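Local atomic coordinates of Di-haem cytochrome c peroxidase family protein (Burkholderia thailandensis E264, PDB entry 6NX0), a protein that carries two covalently attached c-type hemes, reaches an unusually stable bis-iron(IV) state, and probably acts as a cytochrome c peroxidase. Residues 93-98 and 166-171; 398-401 and 407-410. All coordinates share one frame; numbering follows the deposited sequence.

Contact 1 (93-98 and 166-171); sequences AVFRPD and VRYVPR
Arg167 reaches Phe95 because its CG sits between the backbone N and the carbonyl carbon (chi1 72°) and the chain then runs extended from CG to NE, carrying CD and the guanidinium along one face of the phenyl ring. CD lies almost directly over the ring centre, 3.6 Å from the Phe95 centroid, which makes a CH-pi contact. Farther out, the guanidinium lies flat on the same ring, its plane only 8° from that of Phe95, with the group centres 4.0 Å apart. Its overlap is shifted toward one side of the ring, where Arg167 CZ comes within 3.4 Å of Phe95 CD2 and Arg167 NE within 3.4 Å of Phe95 CE2.

Tyr168 takes the edge of the same phenyl. The two aromatic rings form a T-shaped pair, planes at 87° and centroids 5.4 Å apart, with the edge of Phe95 directed toward the tyrosine; Phe95 CE2 approaches Tyr168 CE1 to 3.7 Å. Arg167 and Tyr168 are tied to each other as well: Arg167 NH2 donates to Tyr168 OH at 3.0 Å, with the hydroxyl oxygen close to the guanidinium plane. On the same guanidinium, NH1 forms a salt bridge with Asp263 and a hydrogen bond to the carbonyl oxygen of Gln261.

The contact thus fastens the loop leading into helix 99-109 onto the 3-10 turn at 166-168 in the heme-bearing cytochrome c region. With no hydrogen bond between the segments, it rests on cation-pi stacking, the CH-pi contact of CD and the T-shaped pair. The bonds from NH1 and NH2 restrain the guanidinium while the phenyl covers one face, and Asp263 probably balances its positive charge in this buried setting.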
loop_
_atom_site.group_PDB
_atom_site.type_symbol
_atom_site.label_atom_id
_atom_site.label_comp_id
_atom_site.label_asym_id
_atom_site.label_seq_id
_atom_site.Cartn_x
_atom_site.Cartn_y
_atom_site.Cartn_z
ATOM N N ALA A 93 7.387 17.706 -4.449
ATOM C CA ALA A 93 6.960 17.179 -5.734
ATOM C C ALA A 93 6.095 18.205 -6.465
ATOM O O ALA A 93 5.391 19.013 -5.852
ATOM C CB ALA A 93 6.179 15.878 -5.554
ATOM N N VAL A 94 6.151 18.160 -7.792
ATOM C CA VAL A 94 5.326 19.011 -8.647
ATOM C C VAL A 94 4.680 18.126 -9.706
ATOM O O VAL A 94 5.376 17.559 -10.561
ATOM C CB VAL A 94 6.142 20.138 -9.308
ATOM C CG1 VAL A 94 5.241 21.013 -10.171
ATOM C CG2 VAL A 94 6.867 20.994 -8.286
ATOM N N PHE A 95 3.359 18.025 -9.667
ATOM C CA PHE A 95 2.593 17.184 -10.584
ATOM C C PHE A 95 1.974 18.074 -11.662
ATOM O O PHE A 95 0.926 18.686 -11.453
ATOM C CB PHE A 95 1.531 16.402 -9.815
ATOM C CG PHE A 95 2.094 15.576 -8.686
ATOM C CD1 PHE A 95 2.764 14.386 -8.954
ATOM C CD2 PHE A 95 1.979 15.993 -7.375
ATOM C CE1 PHE A 95 3.291 13.626 -7.919
ATOM C CE2 PHE A 95 2.508 15.231 -6.341
ATOM C CZ PHE A 95 3.155 14.052 -6.619
ATOM N N ARG A 96 2.620 18.145 -12.813
ATOM C CA ARG A 96 2.151 19.030 -13.874
ATOM C C ARG A 96 0.934 18.400 -14.533
ATOM O O ARG A 96 1.026 17.260 -15.007
ATOM C CB ARG A 96 3.242 19.260 -14.910
ATOM N N PRO A 97 -0.213 19.072 -14.570
ATOM C CA PRO A 97 -1.406 18.428 -15.136
ATOM C C PRO A 97 -1.190 18.057 -16.594
ATOM O O PRO A 97 -0.516 18.765 -17.345
ATOM C CB PRO A 97 -2.509 19.479 -14.981
ATOM C CG PRO A 97 -1.986 20.500 -14.034
ATOM C CD PRO A 97 -0.498 20.415 -14.028
ATOM N N ASP A 98 -1.756 16.922 -16.985
ATOM C CA ASP A 98 -1.695 16.446 -18.365
ATOM C C ASP A 98 -3.036 15.787 -18.647
ATOM O O ASP A 98 -3.170 14.553 -18.616
ATOM C CB ASP A 98 -0.519 15.495 -18.577
ATOM C CG ASP A 98 -0.278 15.201 -20.045
ATOM O OD1 ASP A 98 -1.217 15.413 -20.849
ATOM O OD2 ASP A 98 0.830 14.751 -20.403
ATOM N N VAL A 166 -1.171 7.475 -4.058
ATOM C CA VAL A 166 -0.057 6.653 -4.512
ATOM C C VAL A 166 0.992 7.476 -5.245
ATOM O O VAL A 166 2.147 7.053 -5.336
ATOM C CB VAL A 166 -0.588 5.491 -5.396
ATOM C CG1 VAL A 166 -0.989 5.975 -6.797
ATOM C CG2 VAL A 166 0.442 4.333 -5.487
ATOM N N ARG A 167 0.633 8.649 -5.772
ATOM C CA ARG A 167 1.599 9.490 -6.468
ATOM C C ARG A 167 2.721 9.972 -5.558
ATOM O O ARG A 167 3.761 10.428 -6.060
ATOM C CB ARG A 167 0.886 10.681 -7.115
ATOM C CG ARG A 167 0.381 11.743 -6.148
ATOM C CD ARG A 167 -0.323 12.863 -6.931
ATOM N NE ARG A 167 -0.664 13.996 -6.089
ATOM C CZ ARG A 167 -1.217 15.119 -6.535
ATOM N NH1 ARG A 167 -1.490 15.237 -7.819
ATOM N NH2 ARG A 167 -1.497 16.129 -5.699
ATOM N N TYR A 168 2.567 9.861 -4.248
ATOM C CA TYR A 168 3.602 10.277 -3.317
ATOM C C TYR A 168 4.562 9.152 -2.934
ATOM O O TYR A 168 5.499 9.409 -2.183
ATOM C CB TYR A 168 2.971 10.857 -2.046
ATOM C CG TYR A 168 2.175 12.109 -2.309
ATOM C CD1 TYR A 168 2.800 13.331 -2.475
ATOM C CD2 TYR A 168 0.790 12.064 -2.424
ATOM C CE1 TYR A 168 2.068 14.469 -2.759
ATOM C CE2 TYR A 168 0.062 13.204 -2.695
ATOM C CZ TYR A 168 0.709 14.394 -2.855
ATOM O OH TYR A 168 0.024 15.547 -3.146
ATOM N N VAL A 169 4.362 7.933 -3.421
ATOM C CA VAL A 169 5.325 6.859 -3.166
ATOM C C VAL A 169 6.579 7.151 -3.986
ATOM O O VAL A 169 6.521 7.110 -5.215
ATOM C CB VAL A 169 4.757 5.475 -3.510
ATOM C CG1 VAL A 169 5.834 4.422 -3.213
ATOM C CG2 VAL A 169 3.450 5.190 -2.739
ATOM N N PRO A 170 7.718 7.426 -3.359
ATOM C CA PRO A 170 8.913 7.789 -4.126
ATOM C C PRO A 170 9.569 6.566 -4.756
ATOM O O PRO A 170 9.262 5.414 -4.448
ATOM C CB PRO A 170 9.817 8.434 -3.083
ATOM C CG PRO A 170 9.411 7.843 -1.794
ATOM C CD PRO A 170 7.955 7.484 -1.908
ATOM N N ARG A 171 10.469 6.844 -5.693
ATOM C CA ARG A 171 11.327 5.785 -6.196
ATOM C C ARG A 171 12.129 5.188 -5.038
ATOM O O ARG A 171 12.335 5.813 -3.997
ATOM C CB ARG A 171 12.259 6.320 -7.295
ATOM C CG ARG A 171 11.565 6.589 -8.648
ATOM C CD ARG A 171 12.569 7.018 -9.786
ATOM N NE ARG A 171 13.815 6.248 -9.683
ATOM C CZ ARG A 171 15.043 6.760 -9.591
ATOM N NH1 ARG A 171 15.255 8.072 -9.673
ATOM N NH2 ARG A 171 16.083 5.942 -9.447
#

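Contact 2 (398-401 and 407-410); sequences NTRS and WYHG
The indole of Trp407 meets Thr399 at its edge: the hydroxyl oxygen lies nearly in the ring plane, only 2° out of it, and accepts the NE1 hydrogen. The phenol of Tyr408 comes up obliquely on the chain of Arg400, whose guanidinium plane is inclined 38° to the tyrosine ring, so these two flat groups do not stack. Both contacts belong to a short turn in the C-terminal cytochrome c domain that joins helix 390-399 to the one-turn helix 404-407, after which the chain folds back so that 407-408 lie against 399-400.

Trp407 NE1 to Thr399 OG1 measures 2.8 Å, and the N-H points at the oxygen at 160°, a short and fairly straight bond. It is the sole hydrogen bond across the two segments. The Thr399 side chain crosses the indole at about a right angle, and the pyrrole part of the ring also lies against the backbone that follows: Trp407 CD1 is 3.6 Å from Thr399 O and 3.8 Å from Arg400 CA. Ala395, one turn back in helix 390-399, also touches the indole.

The Arg400 guanidinium has its polar partners beyond the two segments. NH1 bonds to the carbonyl oxygen of Ile327 and NH2 to that of Asn426, which anchors this buried cationic group between two loops. Tyr408 OH similarly bonds to the carbonyl oxygen of Ala328. The arginine chain leaves with CG anti to the backbone N and bends at chi3, its aliphatic part passing the phenol oxygen unusually closely: Tyr408 OH stands 3.0 Å from Arg400 CG and 3.1 Å from Arg400 CD.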
loop_
_atom_site.group_PDB
_atom_site.type_symbol
_atom_site.label_atom_id
_atom_site.label_comp_id
_atom_site.label_asym_id
_atom_site.label_seq_id
_atom_site.Cartn_x
_atom_site.Cartn_y
_atom_site.Cartn_z
ATOM N N ASN A 398 -1.061 -3.464 20.482
ATOM C CA ASN A 398 -1.029 -3.333 21.929
ATOM C C ASN A 398 -0.645 -4.631 22.636
ATOM O O ASN A 398 0.013 -4.585 23.685
ATOM C CB ASN A 398 -2.387 -2.847 22.428
ATOM C CG ASN A 398 -2.330 -2.301 23.827
ATOM O OD1 ASN A 398 -1.344 -1.674 24.226
ATOM N ND2 ASN A 398 -3.408 -2.528 24.592
ATOM N N THR A 399 -1.066 -5.801 22.131
ATOM C CA THR A 399 -0.817 -7.036 22.865
ATOM C C THR A 399 -0.120 -8.124 22.042
ATOM O O THR A 399 -0.046 -9.266 22.495
ATOM C CB THR A 399 -2.108 -7.587 23.499
ATOM O OG1 THR A 399 -3.115 -7.876 22.520
ATOM C CG2 THR A 399 -2.663 -6.597 24.525
ATOM N N ARG A 400 0.409 -7.807 20.851
ATOM C CA ARG A 400 1.257 -8.761 20.136
ATOM C C ARG A 400 2.341 -9.327 21.046
ATOM O O ARG A 400 2.574 -10.542 21.083
ATOM C CB ARG A 400 1.913 -8.076 18.922
ATOM C CG ARG A 400 2.730 -9.044 18.041
ATOM C CD ARG A 400 3.781 -8.345 17.160
ATOM N NE ARG A 400 4.995 -8.090 17.903
ATOM C CZ ARG A 400 6.054 -7.464 17.421
ATOM N NH1 ARG A 400 6.087 -7.019 16.176
ATOM N NH2 ARG A 400 7.100 -7.287 18.200
ATOM N N SER A 401 3.017 -8.442 21.782
ATOM C CA SER A 401 4.177 -8.830 22.577
ATOM C C SER A 401 3.794 -9.379 23.945
ATOM O O SER A 401 4.481 -10.274 24.457
ATOM C CB SER A 401 5.117 -7.633 22.742
ATOM O OG SER A 401 4.521 -6.570 23.474
ATOM N N TRP A 407 -2.861 -13.805 19.248
ATOM C CA TRP A 407 -2.719 -13.347 17.874
ATOM C C TRP A 407 -2.189 -14.423 16.954
ATOM O O TRP A 407 -2.576 -14.458 15.779
ATOM C CB TRP A 407 -1.791 -12.121 17.829
ATOM C CG TRP A 407 -2.386 -11.000 18.611
ATOM C CD1 TRP A 407 -2.047 -10.607 19.872
ATOM C CD2 TRP A 407 -3.488 -10.178 18.223
ATOM N NE1 TRP A 407 -2.858 -9.588 20.285
ATOM C CE2 TRP A 407 -3.751 -9.298 19.289
ATOM C CE3 TRP A 407 -4.272 -10.088 17.070
ATOM C CZ2 TRP A 407 -4.756 -8.342 19.237
ATOM C CZ3 TRP A 407 -5.260 -9.132 17.014
ATOM C CH2 TRP A 407 -5.495 -8.261 18.091
ATOM N N TYR A 408 -1.324 -15.303 17.453
ATOM C CA TYR A 408 -0.622 -16.258 16.606
ATOM C C TYR A 408 -1.194 -17.660 16.755
ATOM O O TYR A 408 -0.459 -18.653 16.768
ATOM C CB TYR A 408 0.870 -16.220 16.904
ATOM C CG TYR A 408 1.481 -14.855 16.623
ATOM C CD1 TYR A 408 1.390 -14.266 15.352
ATOM C CD2 TYR A 408 2.139 -14.148 17.620
ATOM C CE1 TYR A 408 1.926 -13.011 15.089
ATOM C CE2 TYR A 408 2.680 -12.904 17.370
ATOM C CZ TYR A 408 2.587 -12.337 16.098
ATOM O OH TYR A 408 3.123 -11.115 15.859
ATOM N N HIS A 409 -2.522 -17.727 16.838
ATOM C CA HIS A 409 -3.255 -18.990 16.803
ATOM C C HIS A 409 -2.685 -19.951 17.844
ATOM O O HIS A 409 -2.433 -21.129 17.582
ATOM C CB HIS A 409 -3.229 -19.572 15.381
ATOM C CG HIS A 409 -3.646 -18.586 14.326
ATOM N ND1 HIS A 409 -2.746 -17.968 13.479
ATOM C CD2 HIS A 409 -4.866 -18.092 13.997
ATOM C CE1 HIS A 409 -3.392 -17.145 12.671
ATOM N NE2 HIS A 409 -4.681 -17.199 12.966
ATOM N N GLY A 410 -2.448 -19.412 19.045
ATOM C CA GLY A 410 -1.997 -20.193 20.182
ATOM C C GLY A 410 -0.494 -20.301 20.391
ATOM O O GLY A 410 -0.070 -20.797 21.445
#

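In the fold
Contacts 1 and 2 lie on opposite sides of the chain's centre, their own centres 38 Å apart and their nearest atoms about 23 Å apart. Contact 1 touches one heme through Val166, whereas contact 2 lies near the other without touching it. Val166 belongs to the pocket of the heme held by Cys122 and Cys125; the Tyr168 side chain is about 9 Å from that heme and about 9 Å from the side chain of Arg368, which binds it. Segment 398-401 follows directly on Tyr397, the axial tyrosine of the other heme; the Arg400 side chain is about 6 Å from that of Tyr397 and about 8 Å from a heme. Both contacts bury an arginine beside a tyrosine.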